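Local coordinates for protein enoyl-CoA hydratase carB homologue (PDB 5O34) that probably catalyses a carbon-carbon bond-forming step in thienamycin biosynthesis, as a crotonase-family relative of the carboxymethylproline synthase CarB, at residues A[131-136]-A[262-267]; A[154-159]-A[187-192]; A[123-128]-A[269-274]. One frame throughout, in Å; residues are numbered along the deposited sequence.

In the fold
In this chain the three contacts grade from an apolar interior to a partly buried, charged margin. Contact 2 lies deepest, about 7 Å from the centre of the chain to its own centre, and joins helix 152-158 with helix 184-194 through buried leucines and a methionine. Contacts 1 and 3 hold one pair of helices, 120-137 and 252-273, at two levels. Contact 1 is mainly buried and apolar, with a single exposed glutamate at its margin. Contact 3, its centre about 18 Å from the centre of the chain, is only partly buried and adds a salt bridge and an aromatic pair. Y132 ties the inner levels together, since its ring packs on M189 of contact 2.

Contact 1: A[131-136]-A[262-267]; sequences LYTTVA and GLERIR
An antiparallel helix pair is built here around L263, which points from helix 252-273 at Y132, T133 and A136 of helix 120-137. The axes of the two short segments approach to 9.7 Å at 171°, and the nearest backbones are those of T133 and L263, whose CA atoms are 6.5 Å apart. Both methyls of L263 press on CB of Y132 from one side. CD1 of L263 lies 3.6 Å from the backbone O of Y132 and 3.9 Å from its CB, and the same methyl reaches CB of A136 at 4.4 Å, one helical turn further on. Beyond CB, the phenol ring of Y132 leads away from L263 to pack on M189 and, edge-to-face, with F185 of helix 184-194.

In this crotonase-like chain, the contact lays the last modelled helix, 252-273, along helix 120-137, the helix that precedes strand 142-146. T133 turns a different branch to each need. Its methyl CG2 faces the partner helix and meets CB of L263 at 3.9 Å, while OG1, set between the backbone N and carbonyl carbon, hydrogen-bonds back to O of T129.

At the exposed margin E264 crosses T133 at about a right angle. A bend at its second torsion (chi2 -68°) folds the carboxylate back, and OE1 of E264 comes to 3.5 Å from CG2 of T133. The other oxygen, OE2, receives NH2 of R267 at 3.1 Å in a nearly straight bond (161°) close to the guanidinium plane, an intrahelical salt bridge, met on the syn side of OE2, that probably limits the rotation of the carboxylate. R267 NH2 also pairs with D130, so a positive group is set between acids from both helices.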
ATOM      1  N   LEU A 131      -8.995  -9.405 -19.949  1.00 45.45           N
ATOM      2  CA  LEU A 131     -10.097  -9.390 -18.989  1.00 45.19           C
ATOM      3  C   LEU A 131      -9.765  -8.482 -17.799  1.00 48.45           C
ATOM      4  O   LEU A 131     -10.555  -7.586 -17.501  1.00 47.68           O
ATOM      5  CB  LEU A 131     -10.498 -10.812 -18.529  1.00 45.21           C
ATOM      6  CG  LEU A 131     -11.542 -10.913 -17.385  1.00 49.63           C
ATOM      7  CD1 LEU A 131     -12.847 -10.233 -17.743  1.00 49.41           C
ATOM      8  CD2 LEU A 131     -11.788 -12.350 -16.991  1.00 51.21           C
ATOM      9  N   TYR A 132      -8.584  -8.672 -17.157  1.00 44.13           N
ATOM     10  CA  TYR A 132      -8.193  -7.844 -16.006  1.00 43.84           C
ATOM     11  C   TYR A 132      -8.068  -6.366 -16.370  1.00 49.29           C
ATOM     12  O   TYR A 132      -8.527  -5.515 -15.603  1.00 48.41           O
ATOM     13  CB  TYR A 132      -6.907  -8.351 -15.333  1.00 44.17           C
ATOM     14  CG  TYR A 132      -6.943  -9.785 -14.844  1.00 44.02           C
ATOM     15  CD1 TYR A 132      -8.150 -10.403 -14.503  1.00 46.16           C
ATOM     16  CD2 TYR A 132      -5.769 -10.498 -14.640  1.00 43.69           C
ATOM     17  CE1 TYR A 132      -8.184 -11.715 -14.026  1.00 44.33           C
ATOM     18  CE2 TYR A 132      -5.791 -11.797 -14.133  1.00 44.10           C
ATOM     19  CZ  TYR A 132      -7.002 -12.406 -13.850  1.00 48.62           C
ATOM     20  OH  TYR A 132      -7.029 -13.705 -13.419  1.00 51.72           O
ATOM     21  N   THR A 133      -7.494  -6.062 -17.558  1.00 46.89           N
ATOM     22  CA  THR A 133      -7.337  -4.678 -18.011  1.00 46.77           C
ATOM     23  C   THR A 133      -8.668  -4.012 -18.315  1.00 52.99           C
ATOM     24  O   THR A 133      -8.814  -2.840 -17.965  1.00 53.44           O
ATOM     25  CB  THR A 133      -6.338  -4.521 -19.177  1.00 49.76           C
ATOM     26  OG1 THR A 133      -6.669  -5.407 -20.250  1.00 50.97           O
ATOM     27  CG2 THR A 133      -4.883  -4.724 -18.740  1.00 43.20           C
ATOM     28  N   THR A 134      -9.649  -4.736 -18.918  1.00 50.75           N
ATOM     29  CA  THR A 134     -10.950  -4.134 -19.260  1.00 50.67           C
ATOM     30  C   THR A 134     -11.778  -3.863 -17.976  1.00 53.74           C
ATOM     31  O   THR A 134     -12.222  -2.727 -17.788  1.00 54.12           O
ATOM     32  CB  THR A 134     -11.702  -4.919 -20.375  1.00 64.28           C
ATOM     33  OG1 THR A 134     -12.790  -4.133 -20.857  1.00 68.23           O
ATOM     34  CG2 THR A 134     -12.256  -6.249 -19.909  1.00 66.93           C
ATOM     35  N   VAL A 135     -11.914  -4.862 -17.071  1.00 49.48           N
ATOM     36  CA  VAL A 135     -12.649  -4.723 -15.801  1.00 49.16           C
ATOM     37  C   VAL A 135     -12.155  -3.483 -15.020  1.00 53.60           C
ATOM     38  O   VAL A 135     -12.973  -2.737 -14.483  1.00 53.62           O
ATOM     39  CB  VAL A 135     -12.595  -6.022 -14.945  1.00 52.73           C
ATOM     40  CG1 VAL A 135     -13.229  -5.821 -13.565  1.00 52.36           C
ATOM     41  CG2 VAL A 135     -13.273  -7.182 -15.670  1.00 52.29           C
ATOM     42  N   ALA A 136     -10.828  -3.248 -15.014  1.00 49.21           N
ATOM     43  CA  ALA A 136     -10.180  -2.121 -14.342  1.00 48.57           C
ATOM     44  C   ALA A 136     -10.160  -0.822 -15.167  1.00 52.48           C
ATOM     45  O   ALA A 136     -10.100   0.260 -14.575  1.00 50.71           O
ATOM     46  CB  ALA A 136      -8.763  -2.506 -13.944  1.00 49.16           C
ATOM     47  N   GLY A 262       0.103  -1.463 -14.637  1.00 46.34           N
ATOM     48  CA  GLY A 262       0.744  -2.530 -13.888  1.00 46.00           C
ATOM     49  C   GLY A 262       0.417  -3.896 -14.450  1.00 51.15           C
ATOM     50  O   GLY A 262       1.319  -4.717 -14.626  1.00 51.34           O
ATOM     51  N   LEU A 263      -0.884  -4.127 -14.754  1.00 47.43           N
ATOM     52  CA  LEU A 263      -1.409  -5.362 -15.345  1.00 46.06           C
ATOM     53  C   LEU A 263      -0.837  -5.586 -16.740  1.00 50.97           C
ATOM     54  O   LEU A 263      -0.534  -6.733 -17.087  1.00 51.34           O
ATOM     55  CB  LEU A 263      -2.951  -5.329 -15.418  1.00 45.54           C
ATOM     56  CG  LEU A 263      -3.756  -5.425 -14.101  1.00 48.60           C
ATOM     57  CD1 LEU A 263      -5.180  -4.996 -14.325  1.00 47.51           C
ATOM     58  CD2 LEU A 263      -3.722  -6.832 -13.522  1.00 49.59           C
ATOM     59  N   GLU A 264      -0.688  -4.498 -17.540  1.00 47.17           N
ATOM     60  CA  GLU A 264      -0.134  -4.545 -18.903  1.00 47.08           C
ATOM     61  C   GLU A 264       1.335  -4.996 -18.950  1.00 53.35           C
ATOM     62  O   GLU A 264       1.725  -5.698 -19.883  1.00 54.03           O
ATOM     63  CB  GLU A 264      -0.302  -3.199 -19.634  1.00 48.03           C
ATOM     64  CG  GLU A 264      -1.722  -2.900 -20.095  1.00 58.25           C
ATOM     65  CD  GLU A 264      -2.345  -3.747 -21.199  1.00 82.63           C
ATOM     66  OE1 GLU A 264      -3.482  -3.411 -21.607  1.00 80.67           O
ATOM     67  OE2 GLU A 264      -1.720  -4.738 -21.650  1.00 71.68           O
ATOM     68  N   ARG A 265       2.144  -4.594 -17.957  1.00 50.51           N
ATOM     69  CA  ARG A 265       3.547  -4.999 -17.867  1.00 51.08           C
ATOM     70  C   ARG A 265       3.705  -6.485 -17.519  1.00 56.24           C
ATOM     71  O   ARG A 265       4.711  -7.086 -17.895  1.00 57.67           O
ATOM     72  CB  ARG A 265       4.292  -4.134 -16.850  1.00 52.50           C
ATOM     73  CG  ARG A 265       4.920  -2.894 -17.480  1.00 63.31           C
ATOM     74  CD  ARG A 265       5.791  -2.144 -16.499  1.00 69.58           C
ATOM     75  NE  ARG A 265       5.000  -1.616 -15.390  1.00 72.25           N
ATOM     76  CZ  ARG A 265       4.486  -0.393 -15.349  1.00 77.01           C
ATOM     77  NH1 ARG A 265       4.698   0.456 -16.347  1.00 57.76           N
ATOM     78  NH2 ARG A 265       3.764  -0.006 -14.307  1.00 64.26           N
ATOM     79  N   ILE A 266       2.712  -7.074 -16.816  1.00 52.46           N
ATOM     80  CA  ILE A 266       2.701  -8.484 -16.398  1.00 51.97           C
ATOM     81  C   ILE A 266       2.550  -9.438 -17.593  1.00 54.31           C
ATOM     82  O   ILE A 266       3.068 -10.548 -17.524  1.00 54.22           O
ATOM     83  CB  ILE A 266       1.634  -8.792 -15.272  1.00 54.91           C
ATOM     84  CG1 ILE A 266       1.685  -7.807 -14.067  1.00 54.80           C
ATOM     85  CG2 ILE A 266       1.687 -10.247 -14.771  1.00 55.76           C
ATOM     86  CD1 ILE A 266       3.057  -7.438 -13.481  1.00 62.90           C
ATOM     87  N   ARG A 267       1.831  -9.024 -18.659  1.00 50.19           N
ATOM     88  CA  ARG A 267       1.546  -9.837 -19.853  1.00 50.66           C
ATOM     89  C   ARG A 267       2.735 -10.724 -20.289  1.00 56.43           C
ATOM     90  O   ARG A 267       2.642 -11.955 -20.218  1.00 56.15           O
ATOM     91  CB  ARG A 267       1.027  -8.960 -21.009  1.00 49.34           C
ATOM     92  CG  ARG A 267       0.438  -9.745 -22.189  1.00 55.64           C
ATOM     93  CD  ARG A 267       0.125  -8.870 -23.408  1.00 53.50           C
ATOM     94  NE  ARG A 267      -0.915  -7.867 -23.148  1.00 54.36           N
ATOM     95  CZ  ARG A 267      -2.225  -8.083 -23.271  1.00 65.21           C
ATOM     96  NH1 ARG A 267      -2.678  -9.271 -23.651  1.00 51.66           N
ATOM     97  NH2 ARG A 267      -3.092  -7.115 -22.996  1.00 52.62           N
TER

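Contact 2: A[154-159]-A[187-192]; sequences GLQISL and GFMLEA
The CA atoms of L159 and M189 stand 6.2 Å apart, the nearest backbone approach between residues 154-159 and 187-192. The first segment is helical as far as S158, and L159 sits just beyond in the following turn; the second is helical throughout. At this C-terminal turn the carbonyl of L155 accepts twice: from N of L159 and, at 2.7 Å, from OG of S158, whose hydroxyl approaches on a lone pair in the carbonyl plane.

M189 has the largest share of the contact. Its CB packs on CD1 of L159 at 3.8 Å, and the chain then runs on until SD lies 3.3 Å from the backbone O of Q156. There the last torsion bends (chi3 -84°), so that the terminal CE turns onto the aliphatic part of Q156, 3.8 Å from CG. The two side chains cross at about a right angle. Beside them, L159 CD1 also touches CD2 of L190 at 3.8 Å, and that same methyl of L190 meets CD2 of L155 more loosely, at 4.5 Å.

Helix 152-158 follows strand 149-151 in the crotonase core; in related enzymes the start of this helix helps to form the oxyanion hole. Its flank is covered here by helix 184-194, with Y132, F259 and L263 closing round M189, and M199, M202 and L203 round L190. With apolar carbons making most of the touches, the contact probably rests on van der Waals and hydrophobic packing, with the polarisable sulfur of M189 lying against the carbonyl oxygen of Q156.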
ATOM      1  N   GLY A 154     -10.472 -16.540  -9.941  1.00 47.87           N
ATOM      2  CA  GLY A 154     -11.723 -16.052  -9.368  1.00 46.82           C
ATOM      3  C   GLY A 154     -11.481 -14.854  -8.473  1.00 49.24           C
ATOM      4  O   GLY A 154     -12.102 -13.800  -8.653  1.00 49.25           O
ATOM      5  N   LEU A 155     -10.524 -14.997  -7.539  1.00 44.57           N
ATOM      6  CA  LEU A 155     -10.099 -13.914  -6.647  1.00 44.40           C
ATOM      7  C   LEU A 155      -9.482 -12.751  -7.455  1.00 47.36           C
ATOM      8  O   LEU A 155      -9.793 -11.592  -7.178  1.00 47.08           O
ATOM      9  CB  LEU A 155      -9.110 -14.443  -5.577  1.00 44.17           C
ATOM     10  CG  LEU A 155      -8.541 -13.451  -4.540  1.00 47.88           C
ATOM     11  CD1 LEU A 155      -9.631 -12.594  -3.886  1.00 47.56           C
ATOM     12  CD2 LEU A 155      -7.734 -14.190  -3.493  1.00 48.75           C
ATOM     13  N   GLN A 156      -8.666 -13.066  -8.482  1.00 43.34           N
ATOM     14  CA  GLN A 156      -8.025 -12.066  -9.354  1.00 43.06           C
ATOM     15  C   GLN A 156      -9.027 -11.147 -10.073  1.00 47.84           C
ATOM     16  O   GLN A 156      -8.800  -9.937 -10.143  1.00 47.91           O
ATOM     17  CB  GLN A 156      -7.059 -12.737 -10.338  1.00 44.11           C
ATOM     18  CG  GLN A 156      -5.727 -13.130  -9.685  1.00 45.42           C
ATOM     19  CD  GLN A 156      -4.927 -14.177 -10.415  1.00 59.30           C
ATOM     20  OE1 GLN A 156      -4.270 -15.019  -9.789  1.00 56.47           O
ATOM     21  NE2 GLN A 156      -4.921 -14.134 -11.744  1.00 47.97           N
ATOM     22  N   ILE A 157     -10.161 -11.701 -10.542  1.00 45.83           N
ATOM     23  CA  ILE A 157     -11.238 -10.923 -11.187  1.00 46.11           C
ATOM     24  C   ILE A 157     -11.824  -9.936 -10.172  1.00 48.03           C
ATOM     25  O   ILE A 157     -11.978  -8.755 -10.493  1.00 48.28           O
ATOM     26  CB  ILE A 157     -12.327 -11.851 -11.820  1.00 50.25           C
ATOM     27  CG1 ILE A 157     -11.721 -12.686 -12.981  1.00 51.60           C
ATOM     28  CG2 ILE A 157     -13.554 -11.041 -12.315  1.00 50.80           C
ATOM     29  CD1 ILE A 157     -12.488 -13.982 -13.357  1.00 59.45           C
ATOM     30  N   SER A 158     -12.104 -10.410  -8.941  1.00 44.03           N
ATOM     31  CA  SER A 158     -12.659  -9.577  -7.865  1.00 43.58           C
ATOM     32  C   SER A 158     -11.712  -8.423  -7.508  1.00 47.13           C
ATOM     33  O   SER A 158     -12.173  -7.293  -7.304  1.00 46.41           O
ATOM     34  CB  SER A 158     -13.019 -10.422  -6.643  1.00 45.41           C
ATOM     35  OG  SER A 158     -11.932 -10.628  -5.753  1.00 50.27           O
ATOM     36  N   LEU A 159     -10.385  -8.687  -7.529  1.00 43.83           N
ATOM     37  CA  LEU A 159      -9.350  -7.671  -7.253  1.00 43.49           C
ATOM     38  C   LEU A 159      -9.238  -6.559  -8.342  1.00 48.67           C
ATOM     39  O   LEU A 159      -8.493  -5.596  -8.154  1.00 48.18           O
ATOM     40  CB  LEU A 159      -7.983  -8.321  -6.978  1.00 42.94           C
ATOM     41  CG  LEU A 159      -7.894  -9.269  -5.771  1.00 46.69           C
ATOM     42  CD1 LEU A 159      -6.616 -10.063  -5.802  1.00 46.26           C
ATOM     43  CD2 LEU A 159      -8.045  -8.535  -4.439  1.00 48.45           C
ATOM     44  N   GLY A 187       0.291 -11.936  -7.261  1.00 48.03           N
ATOM     45  CA  GLY A 187       1.275 -11.157  -6.524  1.00 47.87           C
ATOM     46  C   GLY A 187       1.069  -9.672  -6.725  1.00 52.23           C
ATOM     47  O   GLY A 187       0.980  -8.927  -5.747  1.00 52.46           O
ATOM     48  N   PHE A 188       0.926  -9.235  -7.994  1.00 48.45           N
ATOM     49  CA  PHE A 188       0.672  -7.825  -8.308  1.00 47.60           C
ATOM     50  C   PHE A 188      -0.661  -7.305  -7.734  1.00 53.48           C
ATOM     51  O   PHE A 188      -0.686  -6.253  -7.085  1.00 54.07           O
ATOM     52  CB  PHE A 188       0.747  -7.565  -9.822  1.00 48.82           C
ATOM     53  CG  PHE A 188       0.430  -6.129 -10.163  1.00 50.00           C
ATOM     54  CD1 PHE A 188       1.392  -5.135 -10.016  1.00 52.32           C
ATOM     55  CD2 PHE A 188      -0.849  -5.758 -10.564  1.00 51.19           C
ATOM     56  CE1 PHE A 188       1.082  -3.801 -10.264  1.00 52.45           C
ATOM     57  CE2 PHE A 188      -1.154  -4.423 -10.816  1.00 53.50           C
ATOM     58  CZ  PHE A 188      -0.191  -3.453 -10.646  1.00 51.41           C
ATOM     59  N   MET A 189      -1.759  -8.030  -7.994  1.00 50.86           N
ATOM     60  CA  MET A 189      -3.112  -7.645  -7.594  1.00 51.30           C
ATOM     61  C   MET A 189      -3.336  -7.621  -6.080  1.00 54.05           C
ATOM     62  O   MET A 189      -4.041  -6.731  -5.594  1.00 53.65           O
ATOM     63  CB  MET A 189      -4.162  -8.521  -8.298  1.00 54.25           C
ATOM     64  CG  MET A 189      -4.561  -7.984  -9.668  1.00 58.98           C
ATOM     65  SD  MET A 189      -5.613  -9.075 -10.678  1.00 63.83           S
ATOM     66  CE  MET A 189      -4.434 -10.024 -11.363  1.00 60.53           C
ATOM     67  N   LEU A 190      -2.744  -8.577  -5.334  1.00 49.44           N
ATOM     68  CA  LEU A 190      -2.895  -8.632  -3.875  1.00 48.53           C
ATOM     69  C   LEU A 190      -2.128  -7.498  -3.189  1.00 52.11           C
ATOM     70  O   LEU A 190      -2.535  -7.019  -2.123  1.00 50.37           O
ATOM     71  CB  LEU A 190      -2.420  -9.976  -3.323  1.00 48.12           C
ATOM     72  CG  LEU A 190      -3.302 -11.207  -3.493  1.00 51.28           C
ATOM     73  CD1 LEU A 190      -2.581 -12.413  -2.946  1.00 50.59           C
ATOM     74  CD2 LEU A 190      -4.622 -11.050  -2.757  1.00 52.41           C
ATOM     75  N   GLU A 191      -1.009  -7.086  -3.802  1.00 50.48           N
ATOM     76  CA  GLU A 191      -0.174  -5.995  -3.314  1.00 50.82           C
ATOM     77  C   GLU A 191      -0.970  -4.695  -3.412  1.00 53.12           C
ATOM     78  O   GLU A 191      -1.075  -3.975  -2.421  1.00 53.10           O
ATOM     79  CB  GLU A 191       1.128  -5.917  -4.116  1.00 52.48           C
ATOM     80  CG  GLU A 191       2.083  -4.846  -3.619  1.00 65.46           C
ATOM     81  CD  GLU A 191       3.558  -5.148  -3.798  1.00 94.56           C
ATOM     82  OE1 GLU A 191       4.363  -4.580  -3.027  1.00102.13           O
ATOM     83  OE2 GLU A 191       3.916  -5.946  -4.697  1.00 91.37           O
ATOM     84  N   ALA A 192      -1.592  -4.448  -4.577  1.00 48.57           N
ATOM     85  CA  ALA A 192      -2.407  -3.265  -4.856  1.00 47.77           C
ATOM     86  C   ALA A 192      -3.617  -3.110  -3.935  1.00 53.80           C
ATOM     87  O   ALA A 192      -3.874  -2.002  -3.465  1.00 55.53           O
ATOM     88  CB  ALA A 192      -2.833  -3.259  -6.312  1.00 48.04           C
TER

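Contact 3: A[123-128]-A[269-274]; sequences AWIDDI and EAKESH
D126 meets K271 by charge, I125 packs on A270 and K271, and W124 pairs with H274. K271, extended beyond CG, crosses D126 at about a right angle, its NZ forming a salt bridge 3.2 Å from OD1, on the syn side and tilted out of the carboxylate plane; the bond to OD2, at 3.3 Å, is weak. OD1 of D126 has a second partner in NH1 of R267, which probably favours its charged form.

In the apolar layer, CG2 of I125 touches the K271 chain at CG, 3.7 Å away, and CB of A270 at 4.0 Å, while CD1 reaches CD2 of H274 at 3.9 Å.

These residues pack helix 120-137 against the end of helix 252-273 in the crotonase-like fold, the axes of the short segments passing 9.5 Å apart at 147°.

The aromatic part is a T-shaped pair in which W124 offers the edge of its six-membered ring to the face of H274. CG of W124 lies opposite the backbone N (chi1 171°), which carries the indole toward H274. The ring planes stand at 73°, and W124 CZ3 lies 4.0 Å from H274 ND1. Nearby, E272 forms a salt bridge with R254 of the second subunit.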
ATOM      1  N   ALA A 123      -1.851 -17.788 -25.191  1.00 85.72           N
ATOM      2  CA  ALA A 123      -3.170 -17.295 -25.571  1.00 84.31           C
ATOM      3  C   ALA A 123      -4.082 -17.185 -24.344  1.00 84.35           C
ATOM      4  O   ALA A 123      -4.960 -16.320 -24.327  1.00 82.94           O
ATOM      5  CB  ALA A 123      -3.778 -18.201 -26.620  1.00 84.98           C
ATOM      6  N   TRP A 124      -3.850 -18.043 -23.314  1.00 79.52           N
ATOM      7  CA  TRP A 124      -4.571 -18.017 -22.031  1.00 79.67           C
ATOM      8  C   TRP A 124      -4.262 -16.681 -21.347  1.00 79.48           C
ATOM      9  O   TRP A 124      -5.191 -15.922 -21.063  1.00 79.65           O
ATOM     10  CB  TRP A 124      -4.207 -19.236 -21.133  1.00 79.93           C
ATOM     11  CG  TRP A 124      -4.728 -19.202 -19.710  1.00 82.73           C
ATOM     12  CD1 TRP A 124      -5.942 -18.739 -19.288  1.00 85.96           C
ATOM     13  CD2 TRP A 124      -4.083 -19.751 -18.542  1.00 83.70           C
ATOM     14  NE1 TRP A 124      -6.060 -18.886 -17.922  1.00 86.43           N
ATOM     15  CE2 TRP A 124      -4.935 -19.508 -17.438  1.00 88.62           C
ATOM     16  CE3 TRP A 124      -2.857 -20.413 -18.318  1.00 85.88           C
ATOM     17  CZ2 TRP A 124      -4.603 -19.908 -16.128  1.00 88.68           C
ATOM     18  CZ3 TRP A 124      -2.526 -20.801 -17.022  1.00 88.10           C
ATOM     19  CH2 TRP A 124      -3.394 -20.554 -15.945  1.00 88.93           C
ATOM     20  N   ILE A 125      -2.957 -16.356 -21.207  1.00 71.81           N
ATOM     21  CA  ILE A 125      -2.424 -15.125 -20.615  1.00 69.94           C
ATOM     22  C   ILE A 125      -2.997 -13.868 -21.302  1.00 70.27           C
ATOM     23  O   ILE A 125      -3.480 -12.975 -20.604  1.00 69.35           O
ATOM     24  CB  ILE A 125      -0.861 -15.153 -20.567  1.00 72.83           C
ATOM     25  CG1 ILE A 125      -0.314 -16.306 -19.673  1.00 73.53           C
ATOM     26  CG2 ILE A 125      -0.246 -13.803 -20.181  1.00 72.84           C
ATOM     27  CD1 ILE A 125      -0.845 -16.415 -18.155  1.00 83.16           C
ATOM     28  N   ASP A 126      -2.991 -13.827 -22.649  1.00 65.43           N
ATOM     29  CA  ASP A 126      -3.537 -12.706 -23.422  1.00 64.61           C
ATOM     30  C   ASP A 126      -5.017 -12.447 -23.132  1.00 65.77           C
ATOM     31  O   ASP A 126      -5.404 -11.288 -23.023  1.00 65.16           O
ATOM     32  CB  ASP A 126      -3.292 -12.877 -24.931  1.00 66.89           C
ATOM     33  CG  ASP A 126      -1.890 -12.514 -25.386  1.00 80.61           C
ATOM     34  OD1 ASP A 126      -1.391 -11.426 -24.992  1.00 82.18           O
ATOM     35  OD2 ASP A 126      -1.300 -13.292 -26.171  1.00 85.21           O
ATOM     36  N   ASP A 127      -5.833 -13.506 -22.965  1.00 61.68           N
ATOM     37  CA  ASP A 127      -7.264 -13.355 -22.647  1.00 61.71           C
ATOM     38  C   ASP A 127      -7.466 -12.870 -21.204  1.00 64.37           C
ATOM     39  O   ASP A 127      -8.289 -11.979 -20.969  1.00 63.38           O
ATOM     40  CB  ASP A 127      -8.055 -14.650 -22.933  1.00 63.62           C
ATOM     41  CG  ASP A 127      -8.140 -15.012 -24.408  1.00 72.04           C
ATOM     42  OD1 ASP A 127      -8.193 -14.080 -25.251  1.00 72.06           O
ATOM     43  OD2 ASP A 127      -8.185 -16.224 -24.722  1.00 78.10           O
ATOM     44  N   ILE A 128      -6.675 -13.435 -20.256  1.00 60.94           N
ATOM     45  CA  ILE A 128      -6.614 -13.104 -18.823  1.00 60.86           C
ATOM     46  C   ILE A 128      -6.287 -11.625 -18.652  1.00 61.15           C
ATOM     47  O   ILE A 128      -7.011 -10.901 -17.959  1.00 60.71           O
ATOM     48  CB  ILE A 128      -5.547 -14.028 -18.134  1.00 65.10           C
ATOM     49  CG1 ILE A 128      -6.058 -15.461 -18.066  1.00 67.24           C
ATOM     50  CG2 ILE A 128      -5.156 -13.532 -16.724  1.00 65.53           C
ATOM     51  CD1 ILE A 128      -7.168 -15.653 -17.062  1.00 79.04           C
ATOM     52  N   GLU A 269       5.755 -11.075 -18.715  1.00 60.57           N
ATOM     53  CA  GLU A 269       6.298 -11.749 -17.523  1.00 61.18           C
ATOM     54  C   GLU A 269       5.548 -13.048 -17.171  1.00 65.71           C
ATOM     55  O   GLU A 269       6.186 -14.082 -16.957  1.00 65.69           O
ATOM     56  CB  GLU A 269       6.292 -10.798 -16.316  1.00 62.78           C
ATOM     57  CG  GLU A 269       7.363  -9.722 -16.356  1.00 73.21           C
ATOM     58  CD  GLU A 269       7.204  -8.543 -15.408  1.00 89.53           C
ATOM     59  OE1 GLU A 269       6.327  -8.588 -14.514  1.00 72.61           O
ATOM     60  OE2 GLU A 269       7.968  -7.562 -15.567  1.00 85.96           O
ATOM     61  N   ALA A 270       4.202 -12.991 -17.120  1.00 63.16           N
ATOM     62  CA  ALA A 270       3.313 -14.125 -16.811  1.00 63.37           C
ATOM     63  C   ALA A 270       3.472 -15.262 -17.822  1.00 70.07           C
ATOM     64  O   ALA A 270       3.387 -16.432 -17.444  1.00 70.13           O
ATOM     65  CB  ALA A 270       1.863 -13.667 -16.766  1.00 63.62           C
ATOM     66  N   LYS A 271       3.723 -14.910 -19.101  1.00 67.74           N
ATOM     67  CA  LYS A 271       3.951 -15.857 -20.192  1.00 67.62           C
ATOM     68  C   LYS A 271       5.173 -16.737 -19.908  1.00 74.67           C
ATOM     69  O   LYS A 271       5.044 -17.964 -19.899  1.00 76.06           O
ATOM     70  CB  LYS A 271       4.091 -15.120 -21.529  1.00 68.29           C
ATOM     71  CG  LYS A 271       2.751 -14.813 -22.171  1.00 68.24           C
ATOM     72  CD  LYS A 271       2.867 -13.742 -23.241  1.00 69.12           C
ATOM     73  CE  LYS A 271       1.543 -13.501 -23.912  1.00 64.18           C
ATOM     74  NZ  LYS A 271       1.652 -12.460 -24.957  1.00 63.26           N
ATOM     75  N   GLU A 272       6.333 -16.113 -19.612  1.00 71.58           N
ATOM     76  CA  GLU A 272       7.582 -16.810 -19.281  1.00 71.59           C
ATOM     77  C   GLU A 272       7.425 -17.725 -18.052  1.00 76.98           C
ATOM     78  O   GLU A 272       7.891 -18.863 -18.074  1.00 77.23           O
ATOM     79  CB  GLU A 272       8.713 -15.800 -19.030  1.00 72.83           C
ATOM     80  CG  GLU A 272       9.167 -15.044 -20.264  1.00 87.08           C
ATOM     81  CD  GLU A 272      10.251 -14.027 -19.978  1.00114.80           C
ATOM     82  OE1 GLU A 272      11.449 -14.388 -20.063  1.00114.33           O
ATOM     83  OE2 GLU A 272       9.899 -12.874 -19.639  1.00110.65           O
ATOM     84  N   SER A 273       6.747 -17.227 -17.001  1.00 73.82           N
ATOM     85  CA  SER A 273       6.526 -17.918 -15.725  1.00 73.66           C
ATOM     86  C   SER A 273       5.628 -19.172 -15.791  1.00 78.64           C
ATOM     87  O   SER A 273       5.931 -20.161 -15.116  1.00 77.90           O
ATOM     88  CB  SER A 273       5.991 -16.946 -14.684  1.00 75.74           C
ATOM     89  OG  SER A 273       7.017 -16.133 -14.140  1.00 81.00           O
ATOM     90  N   HIS A 274       4.530 -19.131 -16.574  1.00 75.64           N
ATOM     91  CA  HIS A 274       3.626 -20.277 -16.715  1.00 92.51           C
ATOM     92  C   HIS A 274       4.107 -21.281 -17.776  1.00109.87           C
ATOM     93  O   HIS A 274       5.196 -21.140 -18.336  1.00 70.62           O
ATOM     94  CB  HIS A 274       2.189 -19.819 -17.006  1.00 93.16           C
ATOM     95  CG  HIS A 274       1.536 -19.122 -15.853  1.00 96.59           C
ATOM     96  ND1 HIS A 274       0.748 -19.806 -14.948  1.00 98.44           N
ATOM     97  CD2 HIS A 274       1.574 -17.817 -15.494  1.00 98.12           C
ATOM     98  CE1 HIS A 274       0.332 -18.902 -14.073  1.00 97.65           C
ATOM     99  NE2 HIS A 274       0.808 -17.693 -14.360  1.00 97.89           N
TER